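Local coordinates for protein putative nucleotidyltransferase (Sulfolobus solfataricus P2, PDB 2RFF) that probably acts as a nucleotidyltransferase, moving nucleotidyl groups onto an acceptor molecule, at residues L33-I38 / F101-K106; E21-V26 / I55-K60. One frame throughout, in Å; residues are numbered along the deposited sequence.

Overall arrangement
Two contacts show how one sheet is built, first within its plane and then against a helix. Contact 1 pairs strand 33-39 with strand 98-103 edge to edge; contact 2 lays helix 6-29 on strand 53-59. Their centres lie about 7 Å apart, and strands 33-39 and 53-59 are sheet neighbours, probably hydrogen-bonded from V58 N to E35 O and from L56 N to Y37 O. Along the chain the segments alternate: 21-26, 33-38, 55-60, 101-106. The helix leads straight into strand 33-39, whose V36 also touches V23 and I55. Both contacts therefore share one apolar layer of the mixed sheet in the nucleotidyltransferase domain.

Contact 1: residues L33-I38 / F101-K106; sequences LEEVYI and FWKREK. With EDO (1,2-ethanediol), chain B.
V36 and W102 form an antiparallel hydrogen-bonded pair, V36 N giving a bond of 2.8 Å to W102 O. V36 O is gripped twice, by W102 N and F101 N, the two residues standing together opposite it in a classic beta bulge. R104 N reaches E34 O at 2.9 Å in a fairly straight bond (163°). L33 O accepts weak bonds from R104 NE and NH2; a water that accepts from NE lies where it can donate to L33 O, while NH2 has its stronger partner in A27 O. The guanidinium lies with one face over W102 CH2.

The charges gather on the face bearing E35 and K103. The K103 chain, bent at its last torsion (chi4 68°), sets NZ between two carboxylates in salt bridges, 2.7 Å from both E34 OE2 and E35 OE2, each oxygen meeting it on its anti lone pair. E35 OE1 is taken by Y37 OH, from above the carboxylate plane, and by K92. E105 OE1 lies only 2.6 Å from E34 OE2, so one of these acids probably holds a proton. E105 OE2 accepts a 2.7 Å hydrogen bond from O1 of 1,2-ethanediol, probably a crystallisation additive. An alanine in place of K103 would probably leave E34 and E35 without their common counter-charge.

On the apolar face I38 CD1 makes a CH-pi contact over the F101 ring, 4.0 Å from its centroid, and L33 CD2 packs on W102 CZ3. The whole is a bulged antiparallel strand pair in the sheet of a nucleotidyltransferase domain, with a salt-bridge network on one face and an apolar layer on the other.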
loop_
_atom_site.group_PDB
_atom_site.type_symbol
_atom_site.label_atom_id
_atom_site.label_comp_id
_atom_site.label_asym_id
_atom_site.label_seq_id
_atom_site.Cartn_x
_atom_site.Cartn_y
_atom_site.Cartn_z
ATOM N N LEU A 33 -2.159 -3.757 12.465
ATOM C CA LEU A 33 -2.219 -3.602 11.001
ATOM C C LEU A 33 -3.103 -4.751 10.514
ATOM O O LEU A 33 -2.824 -5.909 10.797
ATOM C CB LEU A 33 -0.858 -3.696 10.322
ATOM C CG LEU A 33 -0.971 -3.426 8.800
ATOM C CD1 LEU A 33 -1.190 -1.960 8.499
ATOM C CD2 LEU A 33 0.287 -3.896 8.142
ATOM N N GLU A 34 -4.163 -4.410 9.788
ATOM C CA GLU A 34 -5.156 -5.396 9.362
ATOM C C GLU A 34 -5.188 -5.655 7.871
ATOM O O GLU A 34 -5.380 -6.796 7.445
ATOM C CB GLU A 34 -6.546 -5.025 9.911
ATOM C CG GLU A 34 -7.680 -5.890 9.458
ATOM C CD GLU A 34 -7.496 -7.392 9.728
ATOM O OE1 GLU A 34 -6.731 -7.777 10.626
ATOM O OE2 GLU A 34 -8.181 -8.194 9.042
ATOM N N GLU A 35 -5.077 -4.600 7.083
ATOM C CA GLU A 35 -5.134 -4.683 5.631
ATOM C C GLU A 35 -4.210 -3.649 5.042
ATOM O O GLU A 35 -3.976 -2.601 5.652
ATOM C CB GLU A 35 -6.551 -4.412 5.079
ATOM C CG GLU A 35 -7.576 -5.496 5.395
ATOM C CD GLU A 35 -9.018 -5.165 5.139
ATOM O OE1 GLU A 35 -9.384 -4.064 4.683
ATOM O OE2 GLU A 35 -9.814 -6.073 5.378
ATOM N N VAL A 36 -3.717 -3.968 3.852
ATOM C CA VAL A 36 -2.988 -2.998 3.045
ATOM C C VAL A 36 -3.565 -3.058 1.643
ATOM O O VAL A 36 -3.801 -4.145 1.102
ATOM C CB VAL A 36 -1.471 -3.233 3.023
ATOM C CG1 VAL A 36 -0.692 -2.274 2.053
ATOM C CG2 VAL A 36 -0.906 -3.124 4.412
ATOM N N TYR A 37 -3.749 -1.888 1.059
ATOM C CA TYR A 37 -4.205 -1.767 -0.316
ATOM C C TYR A 37 -3.152 -0.994 -1.130
ATOM O O TYR A 37 -2.400 -0.152 -0.598
ATOM C CB TYR A 37 -5.544 -1.033 -0.387
ATOM C CG TYR A 37 -6.697 -1.735 0.269
ATOM C CD1 TYR A 37 -6.882 -1.674 1.650
ATOM C CD2 TYR A 37 -7.613 -2.481 -0.488
ATOM C CE1 TYR A 37 -8.015 -2.294 2.267
ATOM C CE2 TYR A 37 -8.710 -3.108 0.122
ATOM C CZ TYR A 37 -8.852 -3.043 1.513
ATOM O OH TYR A 37 -9.891 -3.622 2.175
ATOM N N ILE A 38 -3.130 -1.296 -2.427
ATOM C CA ILE A 38 -2.482 -0.449 -3.413
ATOM C C ILE A 38 -3.604 0.442 -3.985
ATOM O O ILE A 38 -4.716 -0.041 -4.282
ATOM C CB ILE A 38 -1.803 -1.235 -4.547
ATOM C CG1 ILE A 38 -0.841 -2.268 -3.972
ATOM C CG2 ILE A 38 -1.130 -0.256 -5.536
ATOM C CD1 ILE A 38 0.165 -1.729 -2.955
ATOM N N PHE A 101 -3.924 -5.861 -1.161
ATOM C CA PHE A 101 -2.551 -6.297 -1.312
ATOM C C PHE A 101 -2.195 -7.318 -0.247
ATOM O O PHE A 101 -1.463 -8.264 -0.525
ATOM C CB PHE A 101 -1.641 -5.064 -1.213
ATOM C CG PHE A 101 -0.175 -5.311 -1.515
ATOM C CD1 PHE A 101 0.206 -5.653 -2.808
ATOM C CD2 PHE A 101 0.799 -5.116 -0.531
ATOM C CE1 PHE A 101 1.551 -5.829 -3.101
ATOM C CE2 PHE A 101 2.158 -5.316 -0.825
ATOM C CZ PHE A 101 2.531 -5.692 -2.103
ATOM N N TRP A 102 -2.666 -7.079 0.974
ATOM C CA TRP A 102 -2.353 -7.899 2.115
ATOM C C TRP A 102 -3.483 -7.762 3.124
ATOM O O TRP A 102 -4.151 -6.711 3.228
ATOM C CB TRP A 102 -1.011 -7.428 2.705
ATOM C CG TRP A 102 -0.551 -8.109 3.976
ATOM C CD1 TRP A 102 0.290 -9.172 4.081
ATOM C CD2 TRP A 102 -0.944 -7.780 5.313
ATOM N NE1 TRP A 102 0.487 -9.513 5.406
ATOM C CE2 TRP A 102 -0.285 -8.684 6.182
ATOM C CE3 TRP A 102 -1.798 -6.805 5.869
ATOM C CZ2 TRP A 102 -0.436 -8.630 7.586
ATOM C CZ3 TRP A 102 -1.976 -6.764 7.262
ATOM C CH2 TRP A 102 -1.285 -7.667 8.104
ATOM N N LYS A 103 -3.702 -8.846 3.843
ATOM C CA LYS A 103 -4.665 -8.864 4.948
ATOM C C LYS A 103 -4.091 -9.813 5.996
ATOM O O LYS A 103 -3.559 -10.858 5.659
ATOM C CB LYS A 103 -6.058 -9.282 4.499
ATOM C CG LYS A 103 -7.083 -9.263 5.616
ATOM C CD LYS A 103 -8.445 -9.406 5.031
ATOM C CE LYS A 103 -9.514 -9.552 6.077
ATOM N NZ LYS A 103 -9.699 -8.336 6.861
ATOM N N ARG A 104 -4.200 -9.454 7.268
ATOM C CA ARG A 104 -3.655 -10.304 8.305
ATOM C C ARG A 104 -4.062 -11.792 8.152
ATOM O O ARG A 104 -3.167 -12.649 8.199
ATOM C CB ARG A 104 -4.022 -9.759 9.693
ATOM C CG ARG A 104 -3.500 -10.540 10.876
ATOM C CD ARG A 104 -2.026 -10.402 11.061
ATOM N NE ARG A 104 -1.619 -9.045 11.428
ATOM C CZ ARG A 104 -0.349 -8.605 11.482
ATOM N NH1 ARG A 104 0.663 -9.384 11.170
ATOM N NH2 ARG A 104 -0.114 -7.346 11.823
ATOM N N GLU A 105 -5.346 -12.053 7.895
ATOM C CA GLU A 105 -5.902 -13.412 7.790
ATOM C C GLU A 105 -5.661 -14.069 6.416
ATOM O O GLU A 105 -5.968 -15.250 6.245
ATOM C CB GLU A 105 -7.380 -13.436 8.154
ATOM C CG GLU A 105 -7.667 -12.940 9.584
ATOM C CD GLU A 105 -7.747 -11.418 9.745
ATOM O OE1 GLU A 105 -7.537 -10.663 8.758
ATOM O OE2 GLU A 105 -8.051 -10.980 10.881
ATOM N N LYS A 106 -5.068 -13.333 5.474
ATOM C CA LYS A 106 -4.748 -13.845 4.130
ATOM C C LYS A 106 -3.270 -13.832 3.758
ATOM O O LYS A 106 -2.905 -14.488 2.802
ATOM C CB LYS A 106 -5.469 -13.009 3.068
ATOM C CG LYS A 106 -6.995 -12.941 3.194
ATOM C CD LYS A 106 -7.627 -12.259 1.962
ATOM C CE LYS A 106 -9.156 -12.367 1.985
ATOM N NZ LYS A 106 -9.801 -11.570 0.882
HETATM C C1 EDO B . -7.439 -13.284 13.523
HETATM O O1 EDO B . -8.468 -12.364 13.134
HETATM C C2 EDO B . -6.090 -12.694 13.126
HETATM O O2 EDO B . -5.667 -11.647 13.995
HETATM O O HOH W 1 -4.231 -7.638 12.594
#

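Contact 2: residues E21-V26 / I55-K60; sequences EIVEEV and ILFVFK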
loop_
_atom_site.group_PDB
_atom_site.type_symbol
_atom_site.label_atom_id
_atom_site.label_comp_id
_atom_site.label_asym_id
_atom_site.label_seq_id
_atom_site.Cartn_x
_atom_site.Cartn_y
_atom_site.Cartn_z
ATOM N N GLU A 21 8.036 -5.659 0.720
ATOM C CA GLU A 21 9.075 -5.493 1.740
ATOM C C GLU A 21 8.631 -4.511 2.829
ATOM O O GLU A 21 8.787 -4.778 4.021
ATOM C CB GLU A 21 10.363 -4.960 1.143
ATOM C CG GLU A 21 11.117 -5.848 0.211
ATOM C CD GLU A 21 12.415 -5.172 -0.315
ATOM O OE1 GLU A 21 13.055 -4.344 0.403
ATOM O OE2 GLU A 21 12.803 -5.481 -1.453
ATOM N N ILE A 22 8.067 -3.378 2.413
ATOM C CA ILE A 22 7.609 -2.368 3.365
ATOM C C ILE A 22 6.504 -2.953 4.243
ATOM O O ILE A 22 6.544 -2.773 5.462
ATOM C CB ILE A 22 7.115 -1.075 2.633
ATOM C CG1 ILE A 22 8.319 -0.367 1.961
ATOM C CG2 ILE A 22 6.390 -0.103 3.603
ATOM C CD1 ILE A 22 7.950 0.766 1.000
ATOM N N VAL A 23 5.539 -3.640 3.615
ATOM C CA VAL A 23 4.379 -4.231 4.364
ATOM C C VAL A 23 4.859 -5.309 5.345
ATOM O O VAL A 23 4.367 -5.386 6.462
ATOM C CB VAL A 23 3.283 -4.757 3.421
ATOM C CG1 VAL A 23 2.244 -5.549 4.221
ATOM C CG2 VAL A 23 2.684 -3.548 2.638
ATOM N N GLU A 24 5.825 -6.127 4.935
ATOM C CA GLU A 24 6.394 -7.148 5.840
ATOM C C GLU A 24 6.918 -6.535 7.124
ATOM O O GLU A 24 6.671 -7.042 8.207
ATOM C CB GLU A 24 7.545 -7.919 5.157
ATOM C CG GLU A 24 7.015 -8.891 4.152
ATOM C CD GLU A 24 8.066 -9.651 3.370
ATOM O OE1 GLU A 24 9.184 -9.111 3.128
ATOM O OE2 GLU A 24 7.722 -10.806 2.973
ATOM N N GLU A 25 7.596 -5.410 6.987
ATOM C CA GLU A 25 8.173 -4.727 8.125
ATOM C C GLU A 25 7.102 -4.112 9.007
ATOM O O GLU A 25 7.115 -4.285 10.213
ATOM C CB GLU A 25 9.172 -3.655 7.683
ATOM C CG GLU A 25 10.362 -4.248 6.973
ATOM C CD GLU A 25 11.274 -3.218 6.403
ATOM O OE1 GLU A 25 11.153 -2.025 6.706
ATOM O OE2 GLU A 25 12.154 -3.608 5.627
ATOM N N VAL A 26 6.182 -3.372 8.395
ATOM C CA VAL A 26 5.034 -2.753 9.124
ATOM C C VAL A 26 4.146 -3.807 9.805
ATOM O O VAL A 26 3.861 -3.686 10.990
ATOM C CB VAL A 26 4.232 -1.783 8.245
ATOM C CG1 VAL A 26 3.056 -1.161 9.029
ATOM C CG2 VAL A 26 5.145 -0.700 7.682
ATOM N N ILE A 55 0.417 3.315 -1.261
ATOM C CA ILE A 55 0.110 2.269 -0.309
ATOM C C ILE A 55 -0.810 2.801 0.767
ATOM O O ILE A 55 -0.489 3.786 1.416
ATOM C CB ILE A 55 1.396 1.723 0.344
ATOM C CG1 ILE A 55 2.390 1.228 -0.732
ATOM C CG2 ILE A 55 1.027 0.564 1.315
ATOM C CD1 ILE A 55 3.678 0.716 -0.094
ATOM N N LEU A 56 -1.950 2.137 0.949
ATOM C CA LEU A 56 -2.911 2.447 2.012
ATOM C C LEU A 56 -2.736 1.418 3.123
ATOM O O LEU A 56 -2.984 0.235 2.902
ATOM C CB LEU A 56 -4.352 2.445 1.496
ATOM C CG LEU A 56 -5.426 2.486 2.584
ATOM C CD1 LEU A 56 -5.264 3.731 3.446
ATOM C CD2 LEU A 56 -6.807 2.328 1.979
ATOM N N PHE A 57 -2.316 1.879 4.301
ATOM C CA PHE A 57 -2.191 1.013 5.471
ATOM C C PHE A 57 -3.485 1.171 6.283
ATOM O O PHE A 57 -3.838 2.302 6.640
ATOM C CB PHE A 57 -1.004 1.426 6.326
ATOM C CG PHE A 57 0.306 1.351 5.656
ATOM C CD1 PHE A 57 1.005 0.175 5.693
ATOM C CD2 PHE A 57 0.841 2.445 5.017
ATOM C CE1 PHE A 57 2.245 0.069 5.130
ATOM C CE2 PHE A 57 2.125 2.352 4.447
ATOM C CZ PHE A 57 2.803 1.171 4.486
ATOM N N VAL A 58 -4.095 0.057 6.644
ATOM C CA VAL A 58 -5.393 0.044 7.372
ATOM C C VAL A 58 -5.175 -0.667 8.701
ATOM O O VAL A 58 -4.820 -1.827 8.708
ATOM C CB VAL A 58 -6.584 -0.594 6.609
ATOM C CG1 VAL A 58 -7.928 -0.496 7.414
ATOM C CG2 VAL A 58 -6.711 0.076 5.273
ATOM N N PHE A 59 -5.318 0.075 9.798
ATOM C CA PHE A 59 -5.090 -0.414 11.158
ATOM C C PHE A 59 -6.364 -0.476 11.949
ATOM O O PHE A 59 -7.237 0.330 11.741
ATOM C CB PHE A 59 -4.167 0.525 11.955
ATOM C CG PHE A 59 -2.743 0.620 11.439
ATOM C CD1 PHE A 59 -2.409 1.487 10.419
ATOM C CD2 PHE A 59 -1.698 -0.076 12.066
ATOM C CE1 PHE A 59 -1.044 1.626 9.986
ATOM C CE2 PHE A 59 -0.365 0.024 11.621
ATOM C CZ PHE A 59 -0.049 0.883 10.592
ATOM N N LYS A 60 -6.437 -1.425 12.872
ATOM C CA LYS A 60 -7.556 -1.473 13.823
ATOM C C LYS A 60 -7.257 -0.545 14.994
ATOM O O LYS A 60 -6.117 -0.386 15.380
ATOM C CB LYS A 60 -7.775 -2.902 14.344
ATOM C CG LYS A 60 -8.090 -3.847 13.213
ATOM C CD LYS A 60 -8.769 -5.142 13.613
ATOM C CE LYS A 60 -7.824 -6.230 14.008
ATOM N NZ LYS A 60 -8.582 -7.540 14.247
#
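I22 opens the contact on the helix, meeting two residues of strand 53-59 with different branches. Its CD1 comes within 4.4 Å of I55 CD1, and its CG2 meets F57 CZ at 3.9 Å, in the plane of the ring and at its edge. One residue on, V23 makes a looser approach, CG2 to F57 CE1 at 4.4 Å. A turn after I22 comes V26, which uses both methyls. CG2, set beside the backbone N, lies 3.9 Å from F57 CE1; CG1, anti to that N (chi1 -180°), is carried to F59 CZ at 4.0 Å and also brushes F57 CD1. V26 thus bridges two aromatic side chains from the same side of the strand.

F57 is the hub: I22, V23 and V26 gather along the CD1-CE1-CZ side of its ring, while I55 CG2 of its own strand covers one face. Farther along the strand, F59 also packs on M73 and V74 of helix 67-74. No hydrogen bond joins the two segments; the axes of these short segments approach to 11.0 Å, crossing at -18°. Near-parallel packing of an apolar helix stripe on alternate strand residues is the usual helix-on-sheet packing of alpha/beta folds, used here in a nucleotidyltransferase domain.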